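Local coordinates for peptidoglycan-recognition protein LB (Drosophila melanogaster, PDB 7NT0) that hydrolyses the bond between N-acetylmuramoyl residues and L-amino acids in bacterial peptidoglycan, using one zinc ion, and probably scavenges immune-active fragments, at residues Lys29-Phe34 with Phe96-Ala101; Ala38-Ile43 with Pro104-Lys109. The protein carries 1 engineered substitution. One frame throughout, in Å; residues are numbered along the deposited sequence.

Contact 1: Lys29-Phe34 with Phe96-Ala101; sequences KSVEHF and FNVIGA. With MLD (glcnac(beta1-4)-murnac(1,6-anhydro)-L-ala-gamma-D-glu-meso-a2pm-D-ala), chain D.
His33 and Val98 form a lone antiparallel bridge, a non-hydrogen-bonded pair with CA atoms 4.4 Å apart, flanked by the bonds Ile99 N to Glu32 O and Phe34 N to Asn97 O. Asn97 and Phe34 make the central side-chain contact. Asn97 CA sits over one face of the Phe34 ring, 3.7 Å from the centroid, in a CH-pi contact. With chi1 at 66°, Phe34 CG stands between its own N and carbonyl carbon, which folds the ring back over Asn97 and leaves Val98 O and Ile99 N near the ring's edge. Beside the ring, Asn97 ND2 reaches Phe34 O at 3.1 Å; the oxygen lies close to the amide plane, whereas the nitrogen stands above the carbonyl plane. The same ND2 also bonds Gly36 O, so the amide is held by two backbone carbonyls. The branches of Val98 part company: CG1 meets Val31 CG1 at 3.8 Å, while CG2 packs obliquely against His33 CE1. Glu32 CB rests on Ile99 CD1, and a water accepts from Glu32 N and donates to Ile99 O. Arg94 NH1 also donates to that oxygen, and Arg94 NH2 bonds the peptidoglycan fragment. The chemistry implies a surface join of two loops held mainly by backbone groups and one asparagine amide, with apolar contacts filling in, and linked through Arg94 to the ligand.

Contact 2: Ala38-Ile43 with Pro104-Lys109; sequences APYVII and PKYNDK. With MLD (glcnac(beta1-4)-murnac(1,6-anhydro)-L-ala-gamma-D-glu-meso-a2pm-D-ala), chain D.
Tyr40 and Tyr106 make an aromatic, partly buried contact between strand 38-45, an inner strand of the mixed sheet, and the loop that follows strand 90-92. The pair is T-shaped: centroids lie 4.9 Å apart and the planes meet at 88°. Tyr106 supplies the edge, its CE2 standing over the centre of the Tyr40 ring, while CD2 nears Tyr40 CD1 at 3.8 Å. Ile42, two residues along the strand and on the same side as Tyr40, brings the end of its extended chain to the root of Tyr106, with CD1 3.5 Å from CB. Lys109 runs alongside Tyr40 and points the same way, its CD 4.0 Å from Tyr40 CE1. Bends at chi3 and chi4 then carry its amino group back to its own loop, where NZ meets the syn side of Asp108 OD1 at 2.7 Å in a salt bridge and also bonds Lys105 O. The backbones join through a weak bond from Tyr40 N to Lys109 O, an oxygen that also lies at the edge of the Tyr40 ring.

The loop itself turns in a type I beta turn from Tyr106 to Lys109. On the ligand side Asn107 ND2 donates twice, to OBO of the terminal D-Ala carboxylate and to the carbonyl oxygen OBE. The distance from Asn107 ND2 to MLD OBE is 2.8 Å. His102 N and Ala103 N hold Asn107 OD1, which fixes the amide's orientation; Lys105 N adds a bond to the carboxylate at OBN. Ile42 meanwhile lies next to the zinc ligands His44 and His154. A central-sheet strand leading to a zinc histidine, with a neighbouring loop that grips the stem peptide, is the arrangement of the peptidoglycan-binding groove in the PGRP amidase fold.

Overall arrangement
Contact 1 and contact 2 lie with their centres 12 Å apart, and their segments alternate along the chain: 29-34, 38-43, 96-101, 104-109. The first two lead from the loop after strand 17-18 into strand 38-45, while the last two belong to one long loop between strands 90-92 and 110-115. The two touch directly, through a probable hydrogen bond from Gly100 N to Asn107 O and through Phe34 CG packed against Asp108 O. Contact 1 lies at the surface, contact 2 nearer the sheet and the zinc. Both touch the ligand, contact 1 through Ala101, contact 2 through Lys105 and Asn107, so the shared loop runs from the surface along the peptide-binding groove toward the sheet.

Contact 1: Lys29-Phe34 with Phe96-Ala101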
ATOM      1  N   LYS A  29      -0.214  17.601   3.404  1.00 19.31           N
ATOM      2  CA  LYS A  29       0.430  18.836   3.969  1.00 22.74           C
ATOM      3  C   LYS A  29       1.461  19.349   2.960  1.00 26.86           C
ATOM      4  O   LYS A  29       1.623  20.586   2.759  1.00 26.77           O
ATOM      5  CB  LYS A  29       1.089  18.503   5.298  1.00 25.80           C
ATOM      6  CG  LYS A  29       0.099  18.114   6.383  1.00 30.55           C
ATOM      7  CD  LYS A  29       0.574  18.410   7.778  1.00 38.21           C
ATOM      8  CE  LYS A  29       1.354  17.293   8.417  1.00 40.90           C
ATOM      9  NZ  LYS A  29       0.535  16.563   9.409  1.00 37.58           N
ATOM     10  N   SER A  30       2.110  18.426   2.278  1.00 22.78           N
ATOM     11  CA  SER A  30       3.203  18.699   1.333  1.00 27.36           C
ATOM     12  C   SER A  30       3.366  17.441   0.472  1.00 26.80           C
ATOM     13  O   SER A  30       2.993  16.346   0.964  1.00 24.01           O
ATOM     14  CB  SER A  30       4.441  19.032   2.135  1.00 26.95           C
ATOM     15  OG  SER A  30       5.456  19.450   1.285  1.00 35.79           O
ATOM     16  N   VAL A  31       3.885  17.579  -0.744  1.00 22.97           N
ATOM     17  CA  VAL A  31       4.127  16.434  -1.654  1.00 22.37           C
ATOM     18  C   VAL A  31       5.555  16.561  -2.165  1.00 24.82           C
ATOM     19  O   VAL A  31       5.912  17.642  -2.633  1.00 25.07           O
ATOM     20  CB  VAL A  31       3.125  16.409  -2.813  1.00 24.97           C
ATOM     21  CG1 VAL A  31       3.438  15.276  -3.775  1.00 25.42           C
ATOM     22  CG2 VAL A  31       1.687  16.320  -2.351  1.00 23.30           C
ATOM     23  N   GLU A  32       6.340  15.510  -2.085  1.00 21.77           N
ATOM     24  CA  GLU A  32       7.669  15.462  -2.726  1.00 25.81           C
ATOM     25  C   GLU A  32       7.631  14.322  -3.738  1.00 25.96           C
ATOM     26  O   GLU A  32       7.132  13.253  -3.379  1.00 21.55           O
ATOM     27  CB  GLU A  32       8.763  15.204  -1.705  1.00 29.05           C
ATOM     28  CG  GLU A  32       8.809  16.198  -0.559  1.00 35.64           C
ATOM     29  CD  GLU A  32       9.844  15.792   0.488  1.00 45.01           C
ATOM     30  OE1 GLU A  32       9.496  14.976   1.373  1.00 45.78           O
ATOM     31  OE2 GLU A  32      11.026  16.233   0.381  1.00 52.23           O
ATOM     32  N   HIS A  33       8.147  14.558  -4.935  1.00 24.05           N
ATOM     33  CA  HIS A  33       8.176  13.565  -6.032  1.00 26.91           C
ATOM     34  C   HIS A  33       9.535  12.899  -6.091  1.00 26.78           C
ATOM     35  O   HIS A  33      10.530  13.493  -5.631  1.00 26.44           O
ATOM     36  CB  HIS A  33       7.807  14.230  -7.363  1.00 28.16           C
ATOM     37  CG  HIS A  33       6.387  14.669  -7.388  1.00 30.85           C
ATOM     38  ND1 HIS A  33       5.355  13.831  -7.807  1.00 35.84           N
ATOM     39  CD2 HIS A  33       5.810  15.816  -6.997  1.00 34.77           C
ATOM     40  CE1 HIS A  33       4.211  14.463  -7.667  1.00 32.84           C
ATOM     41  NE2 HIS A  33       4.467  15.665  -7.167  1.00 35.15           N
ATOM     42  N   PHE A  34       9.589  11.704  -6.652  1.00 24.60           N
ATOM     43  CA  PHE A  34      10.857  11.070  -7.069  1.00 23.37           C
ATOM     44  C   PHE A  34      10.748  10.800  -8.562  1.00 25.66           C
ATOM     45  O   PHE A  34       9.620  10.712  -9.082  1.00 23.85           O
ATOM     46  CB  PHE A  34      11.187   9.851  -6.228  1.00 22.48           C
ATOM     47  CG  PHE A  34      10.260   8.662  -6.363  1.00 21.87           C
ATOM     48  CD1 PHE A  34      10.439   7.727  -7.369  1.00 21.99           C
ATOM     49  CD2 PHE A  34       9.295   8.409  -5.387  1.00 20.21           C
ATOM     50  CE1 PHE A  34       9.622   6.606  -7.463  1.00 22.55           C
ATOM     51  CE2 PHE A  34       8.510   7.260  -5.456  1.00 21.12           C
ATOM     52  CZ  PHE A  34       8.672   6.359  -6.497  1.00 20.90           C
ATOM     53  N   PHE A  96       1.740   7.124  -7.503  1.00 15.28           N
ATOM     54  CA  PHE A  96       3.041   6.782  -8.133  1.00 16.81           C
ATOM     55  C   PHE A  96       3.971   7.998  -8.093  1.00 17.70           C
ATOM     56  O   PHE A  96       3.509   9.130  -8.237  1.00 16.97           O
ATOM     57  CB  PHE A  96       2.808   6.341  -9.586  1.00 17.88           C
ATOM     58  CG  PHE A  96       2.128   4.998  -9.740  1.00 17.17           C
ATOM     59  CD1 PHE A  96       0.907   4.900 -10.382  1.00 18.03           C
ATOM     60  CD2 PHE A  96       2.741   3.842  -9.302  1.00 18.82           C
ATOM     61  CE1 PHE A  96       0.276   3.666 -10.520  1.00 18.03           C
ATOM     62  CE2 PHE A  96       2.124   2.600  -9.455  1.00 18.30           C
ATOM     63  CZ  PHE A  96       0.906   2.518 -10.086  1.00 17.61           C
ATOM     64  N   ASN A  97       5.250   7.750  -7.862  1.00 19.78           N
ATOM     65  CA  ASN A  97       6.359   8.737  -8.019  1.00 21.33           C
ATOM     66  C   ASN A  97       6.236   9.810  -6.933  1.00 21.60           C
ATOM     67  O   ASN A  97       6.779  10.945  -7.098  1.00 21.13           O
ATOM     68  CB  ASN A  97       6.403   9.287  -9.447  1.00 25.01           C
ATOM     69  CG  ASN A  97       7.012   8.279 -10.386  1.00 28.76           C
ATOM     70  OD1 ASN A  97       6.313   7.498 -11.012  1.00 33.03           O
ATOM     71  ND2 ASN A  97       8.328   8.222 -10.395  1.00 35.75           N
ATOM     72  N   VAL A  98       5.537   9.502  -5.839  1.00 19.03           N
ATOM     73  CA  VAL A  98       5.494  10.401  -4.669  1.00 17.01           C
ATOM     74  C   VAL A  98       6.263   9.702  -3.562  1.00 18.32           C
ATOM     75  O   VAL A  98       6.040   8.510  -3.304  1.00 15.78           O
ATOM     76  CB  VAL A  98       4.072  10.804  -4.241  1.00 16.47           C
ATOM     77  CG1 VAL A  98       4.054  11.576  -2.918  1.00 14.98           C
ATOM     78  CG2 VAL A  98       3.339  11.539  -5.365  1.00 18.58           C
ATOM     79  N   ILE A  99       7.146  10.450  -2.911  1.00 17.28           N
ATOM     80  CA  ILE A  99       7.945   9.905  -1.801  1.00 17.29           C
ATOM     81  C   ILE A  99       6.970   9.497  -0.702  1.00 14.84           C
ATOM     82  O   ILE A  99       6.117  10.301  -0.312  1.00 13.47           O
ATOM     83  CB  ILE A  99       8.985  10.930  -1.307  1.00 20.24           C
ATOM     84  CG1 ILE A  99       9.983  11.281  -2.429  1.00 21.70           C
ATOM     85  CG2 ILE A  99       9.653  10.385  -0.062  1.00 22.08           C
ATOM     86  CD1 ILE A  99      11.148  12.181  -1.986  1.00 22.94           C
ATOM     87  N   GLY A 100       7.066   8.257  -0.277  1.00 14.85           N
ATOM     88  CA  GLY A 100       6.161   7.689   0.717  1.00 16.14           C
ATOM     89  C   GLY A 100       6.669   7.841   2.145  1.00 15.42           C
ATOM     90  O   GLY A 100       7.718   8.501   2.402  1.00 15.91           O
ATOM     91  N   ALA A 101       5.918   7.264   3.058  1.00 14.22           N
ATOM     92  CA  ALA A 101       6.221   7.154   4.493  1.00 16.00           C
ATOM     93  C   ALA A 101       5.759   5.773   4.939  1.00 14.89           C
ATOM     94  O   ALA A 101       4.885   5.667   5.771  1.00 16.22           O
ATOM     95  CB  ALA A 101       5.551   8.268   5.253  1.00 15.99           C
TER
HETATM   96  CAI MLD D 302       1.845  -1.087   8.484  1.00 12.47           C
HETATM   97  CAL MLD D 302       2.987  -0.246   8.085  1.00 16.29           C
HETATM   98  OAM MLD D 302       4.036  -0.781   7.785  1.00 16.70           O
HETATM   99  N   MLD D 302       2.783   1.071   8.177  1.00 16.98           N
HETATM  100  CA  MLD D 302       3.765   2.021   7.713  1.00 16.58           C
HETATM  101  CB  MLD D 302       3.081   3.307   7.268  1.00 17.21           C
HETATM  102  C   MLD D 302       4.844   2.345   8.747  1.00 16.30           C
HETATM  103  O   MLD D 302       4.540   2.686   9.883  1.00 18.72           O
HETATM  104  NAN MLD D 302       6.092   2.251   8.324  1.00 18.48           N
HETATM  105  CAO MLD D 302       7.172   2.984   8.941  1.00 23.33           C
HETATM  106  CAP MLD D 302       8.340   2.055   9.363  1.00 28.70           C
HETATM  107  OBA MLD D 302       8.790   2.229  10.476  1.00 36.09           O
HETATM  108  OAQ MLD D 302       8.718   1.130   8.604  1.00 28.49           O
HETATM  109  CBB MLD D 302       7.515   4.113   7.991  1.00 25.05           C
HETATM  110  CBC MLD D 302       8.176   5.251   8.676  1.00 26.93           C
HETATM  111  CBD MLD D 302       8.620   6.210   7.611  1.00 24.39           C
HETATM  112  OBE MLD D 302       8.990   5.845   6.488  1.00 20.30           O
HETATM  113  NBF MLD D 302       8.596   7.484   8.000  1.00 23.41           N
HETATM  114  CBG MLD D 302       9.137   8.510   7.149  1.00 23.08           C
HETATM  115  CBH MLD D 302      10.673   8.381   7.023  1.00 26.20           C
HETATM  116  OBI MLD D 302      11.300   7.872   7.940  1.00 28.12           O
HETATM  117  NBJ MLD D 302      11.272   8.733   5.869  1.00 28.91           N
HETATM  118  CBK MLD D 302      12.726   8.649   5.644  1.00 35.75           C
HETATM  119  CBL MLD D 302      13.261   9.986   5.145  1.00 32.81           C
HETATM  120  CBM MLD D 302      13.196   7.593   4.611  1.00 38.96           C
HETATM  121  OBO MLD D 302      12.547   7.469   3.558  1.00 53.67           O
HETATM  122  OBN MLD D 302      14.241   6.980   4.849  1.00 39.30           O
HETATM  123  CBP MLD D 302       8.619   9.811   7.755  1.00 26.68           C
HETATM  124  CBQ MLD D 302       8.305  10.806   6.685  1.00 24.04           C
HETATM  125  CBR MLD D 302       7.603  12.068   7.137  1.00 24.41           C
HETATM  126  CBS MLD D 302       7.333  13.027   5.985  1.00 22.55           C
HETATM  127  CBT MLD D 302       6.302  12.419   5.006  1.00 21.77           C
HETATM  128  OBV MLD D 302       5.143  12.217   5.424  1.00 20.12           O
HETATM  129  OBU MLD D 302       6.688  12.240   3.847  1.00 22.26           O
HETATM  130  NBW MLD D 302       8.610  13.290   5.263  1.00 22.52           N
HETATM  131  O   HOH W   1       5.622  13.145  -0.394  1.00 17.57           O

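Contact 2: Ala38-Ile43 with Pro104-Lys109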
ATOM      1  N   ALA A  38       9.731   3.208 -10.404  1.00 21.08           N
ATOM      2  CA  ALA A  38      10.133   2.716  -9.072  1.00 19.95           C
ATOM      3  C   ALA A  38      10.786   1.355  -9.230  1.00 19.27           C
ATOM      4  O   ALA A  38      10.221   0.457  -9.866  1.00 20.09           O
ATOM      5  CB  ALA A  38       8.921   2.654  -8.151  1.00 20.50           C
ATOM      6  N   PRO A  39      11.985   1.144  -8.659  1.00 19.41           N
ATOM      7  CA  PRO A  39      12.613  -0.167  -8.708  1.00 20.37           C
ATOM      8  C   PRO A  39      12.090  -1.176  -7.688  1.00 17.61           C
ATOM      9  O   PRO A  39      12.391  -2.353  -7.851  1.00 19.16           O
ATOM     10  CB  PRO A  39      14.089   0.156  -8.416  1.00 22.59           C
ATOM     11  CG  PRO A  39      14.023   1.386  -7.568  1.00 22.95           C
ATOM     12  CD  PRO A  39      12.891   2.188  -8.154  1.00 21.81           C
ATOM     13  N   TYR A  40      11.274  -0.732  -6.714  1.00 16.20           N
ATOM     14  CA  TYR A  40      10.770  -1.621  -5.636  1.00 16.89           C
ATOM     15  C   TYR A  40       9.251  -1.485  -5.515  1.00 14.51           C
ATOM     16  O   TYR A  40       8.711  -0.406  -5.708  1.00 16.71           O
ATOM     17  CB  TYR A  40      11.406  -1.320  -4.281  1.00 17.95           C
ATOM     18  CG  TYR A  40      12.873  -1.619  -4.244  1.00 20.28           C
ATOM     19  CD1 TYR A  40      13.797  -0.618  -4.474  1.00 20.97           C
ATOM     20  CD2 TYR A  40      13.314  -2.917  -4.102  1.00 21.40           C
ATOM     21  CE1 TYR A  40      15.155  -0.883  -4.487  1.00 23.98           C
ATOM     22  CE2 TYR A  40      14.671  -3.197  -4.106  1.00 24.68           C
ATOM     23  CZ  TYR A  40      15.582  -2.182  -4.308  1.00 26.74           C
ATOM     24  OH  TYR A  40      16.921  -2.454  -4.304  1.00 28.91           O
ATOM     25  N   VAL A  41       8.624  -2.616  -5.256  1.00 15.67           N
ATOM     26  CA  VAL A  41       7.222  -2.678  -4.783  1.00 15.42           C
ATOM     27  C   VAL A  41       7.262  -3.345  -3.408  1.00 16.07           C
ATOM     28  O   VAL A  41       7.809  -4.442  -3.270  1.00 16.56           O
ATOM     29  CB  VAL A  41       6.335  -3.454  -5.770  1.00 16.43           C
ATOM     30  CG1 VAL A  41       4.934  -3.637  -5.191  1.00 16.02           C
ATOM     31  CG2 VAL A  41       6.311  -2.774  -7.122  1.00 16.01           C
ATOM     32  N   ILE A  42       6.704  -2.670  -2.413  1.00 14.52           N
ATOM     33  CA  ILE A  42       6.752  -3.110  -1.005  1.00 13.57           C
ATOM     34  C   ILE A  42       5.314  -3.348  -0.555  1.00 13.38           C
ATOM     35  O   ILE A  42       4.481  -2.441  -0.626  1.00 13.20           O
ATOM     36  CB  ILE A  42       7.520  -2.121  -0.123  1.00 16.47           C
ATOM     37  CG1 ILE A  42       8.958  -1.997  -0.661  1.00 20.33           C
ATOM     38  CG2 ILE A  42       7.480  -2.607   1.328  1.00 16.32           C
ATOM     39  CD1 ILE A  42       9.837  -1.172   0.155  1.00 23.22           C
ATOM     40  N   ILE A  43       5.025  -4.557  -0.151  1.00 12.26           N
ATOM     41  CA  ILE A  43       3.687  -4.969   0.302  1.00 12.10           C
ATOM     42  C   ILE A  43       3.601  -4.844   1.821  1.00 12.89           C
ATOM     43  O   ILE A  43       4.524  -5.277   2.571  1.00 14.18           O
ATOM     44  CB  ILE A  43       3.389  -6.393  -0.168  1.00 12.68           C
ATOM     45  CG1 ILE A  43       3.544  -6.527  -1.684  1.00 13.32           C
ATOM     46  CG2 ILE A  43       2.022  -6.857   0.308  1.00 12.65           C
ATOM     47  CD1 ILE A  43       2.644  -5.589  -2.499  1.00 14.42           C
ATOM     48  N   PRO A 104      11.413   3.061   5.430  1.00 21.29           N
ATOM     49  CA  PRO A 104      12.626   3.898   5.415  1.00 22.03           C
ATOM     50  C   PRO A 104      13.711   3.320   4.502  1.00 20.89           C
ATOM     51  O   PRO A 104      13.846   2.078   4.438  1.00 19.13           O
ATOM     52  CB  PRO A 104      13.064   3.928   6.893  1.00 24.35           C
ATOM     53  CG  PRO A 104      11.770   3.714   7.652  1.00 26.53           C
ATOM     54  CD  PRO A 104      10.967   2.745   6.794  1.00 23.34           C
ATOM     55  N   LYS A 105      14.366   4.219   3.759  1.00 21.75           N
ATOM     56  CA  LYS A 105      15.430   3.934   2.751  1.00 24.27           C
ATOM     57  C   LYS A 105      14.778   3.489   1.435  1.00 22.59           C
ATOM     58  O   LYS A 105      15.472   3.399   0.444  1.00 24.27           O
ATOM     59  CB  LYS A 105      16.436   2.927   3.342  1.00 26.43           C
ATOM     60  N   TYR A 106      13.472   3.203   1.403  1.00 19.55           N
ATOM     61  CA  TYR A 106      12.779   2.771   0.166  1.00 18.28           C
ATOM     62  C   TYR A 106      11.647   3.721  -0.223  1.00 19.76           C
ATOM     63  O   TYR A 106      11.040   3.517  -1.274  1.00 17.70           O
ATOM     64  CB  TYR A 106      12.241   1.358   0.362  1.00 19.23           C
ATOM     65  CG  TYR A 106      13.332   0.321   0.417  1.00 20.61           C
ATOM     66  CD1 TYR A 106      13.970   0.040   1.607  1.00 20.68           C
ATOM     67  CD2 TYR A 106      13.758  -0.340  -0.720  1.00 23.15           C
ATOM     68  CE1 TYR A 106      14.978  -0.903   1.695  1.00 24.60           C
ATOM     69  CE2 TYR A 106      14.775  -1.282  -0.658  1.00 26.11           C
ATOM     70  CZ  TYR A 106      15.392  -1.558   0.551  1.00 27.14           C
ATOM     71  OH  TYR A 106      16.392  -2.475   0.648  1.00 29.48           O
ATOM     72  N   ASN A 107      11.413   4.785   0.550  1.00 18.31           N
ATOM     73  CA  ASN A 107      10.260   5.676   0.333  1.00 17.50           C
ATOM     74  C   ASN A 107      10.411   6.462  -0.963  1.00 19.60           C
ATOM     75  O   ASN A 107       9.369   6.852  -1.538  1.00 19.05           O
ATOM     76  CB  ASN A 107      10.085   6.601   1.518  1.00 18.00           C
ATOM     77  CG  ASN A 107       9.482   5.893   2.703  1.00 16.80           C
ATOM     78  OD1 ASN A 107       8.568   5.067   2.575  1.00 15.69           O
ATOM     79  ND2 ASN A 107       9.971   6.223   3.875  1.00 18.95           N
ATOM     80  N   ASP A 108      11.645   6.711  -1.421  1.00 19.11           N
ATOM     81  CA  ASP A 108      11.849   7.543  -2.627  1.00 21.95           C
ATOM     82  C   ASP A 108      12.108   6.623  -3.814  1.00 22.56           C
ATOM     83  O   ASP A 108      12.599   7.125  -4.847  1.00 22.00           O
ATOM     84  CB  ASP A 108      12.976   8.566  -2.391  1.00 24.48           C
ATOM     85  CG  ASP A 108      14.330   7.918  -2.125  1.00 27.48           C
ATOM     86  OD1 ASP A 108      14.398   6.669  -2.084  1.00 27.44           O
ATOM     87  OD2 ASP A 108      15.321   8.666  -1.937  1.00 31.92           O
ATOM     88  N   LYS A 109      11.799   5.333  -3.706  1.00 19.27           N
ATOM     89  CA  LYS A 109      12.181   4.388  -4.782  1.00 20.27           C
ATOM     90  C   LYS A 109      11.232   3.194  -4.792  1.00 19.06           C
ATOM     91  O   LYS A 109      11.602   2.124  -5.331  1.00 18.07           O
ATOM     92  CB  LYS A 109      13.655   3.986  -4.613  1.00 20.57           C
ATOM     93  CG  LYS A 109      14.009   3.344  -3.273  1.00 21.87           C
ATOM     94  CD  LYS A 109      15.459   2.847  -3.156  1.00 27.00           C
ATOM     95  CE  LYS A 109      16.492   3.956  -3.119  1.00 25.73           C
ATOM     96  NZ  LYS A 109      16.333   4.839  -1.935  1.00 25.66           N
TER
HETATM   97  CAI MLD D 302       1.845  -1.087   8.484  1.00 12.47           C
HETATM   98  CAL MLD D 302       2.987  -0.246   8.085  1.00 16.29           C
HETATM   99  OAM MLD D 302       4.036  -0.781   7.785  1.00 16.70           O
HETATM  100  N   MLD D 302       2.783   1.071   8.177  1.00 16.98           N
HETATM  101  CA  MLD D 302       3.765   2.021   7.713  1.00 16.58           C
HETATM  102  CB  MLD D 302       3.081   3.307   7.268  1.00 17.21           C
HETATM  103  C   MLD D 302       4.844   2.345   8.747  1.00 16.30           C
HETATM  104  O   MLD D 302       4.540   2.686   9.883  1.00 18.72           O
HETATM  105  NAN MLD D 302       6.092   2.251   8.324  1.00 18.48           N
HETATM  106  CAO MLD D 302       7.172   2.984   8.941  1.00 23.33           C
HETATM  107  CAP MLD D 302       8.340   2.055   9.363  1.00 28.70           C
HETATM  108  OBA MLD D 302       8.790   2.229  10.476  1.00 36.09           O
HETATM  109  OAQ MLD D 302       8.718   1.130   8.604  1.00 28.49           O
HETATM  110  CBB MLD D 302       7.515   4.113   7.991  1.00 25.05           C
HETATM  111  CBC MLD D 302       8.176   5.251   8.676  1.00 26.93           C
HETATM  112  CBD MLD D 302       8.620   6.210   7.611  1.00 24.39           C
HETATM  113  OBE MLD D 302       8.990   5.845   6.488  1.00 20.30           O
HETATM  114  NBF MLD D 302       8.596   7.484   8.000  1.00 23.41           N
HETATM  115  CBG MLD D 302       9.137   8.510   7.149  1.00 23.08           C
HETATM  116  CBH MLD D 302      10.673   8.381   7.023  1.00 26.20           C
HETATM  117  OBI MLD D 302      11.300   7.872   7.940  1.00 28.12           O
HETATM  118  NBJ MLD D 302      11.272   8.733   5.869  1.00 28.91           N
HETATM  119  CBK MLD D 302      12.726   8.649   5.644  1.00 35.75           C
HETATM  120  CBL MLD D 302      13.261   9.986   5.145  1.00 32.81           C
HETATM  121  CBM MLD D 302      13.196   7.593   4.611  1.00 38.96           C
HETATM  122  OBO MLD D 302      12.547   7.469   3.558  1.00 53.67           O
HETATM  123  OBN MLD D 302      14.241   6.980   4.849  1.00 39.30           O
HETATM  124  CBP MLD D 302       8.619   9.811   7.755  1.00 26.68           C
HETATM  125  CBQ MLD D 302       8.305  10.806   6.685  1.00 24.04           C
HETATM  126  CBR MLD D 302       7.603  12.068   7.137  1.00 24.41           C
HETATM  127  CBS MLD D 302       7.333  13.027   5.985  1.00 22.55           C
HETATM  128  CBT MLD D 302       6.302  12.419   5.006  1.00 21.77           C
HETATM  129  OBV MLD D 302       5.143  12.217   5.424  1.00 20.12           O
HETATM  130  OBU MLD D 302       6.688  12.240   3.847  1.00 22.26           O
HETATM  131  NBW MLD D 302       8.610  13.290   5.263  1.00 22.52           N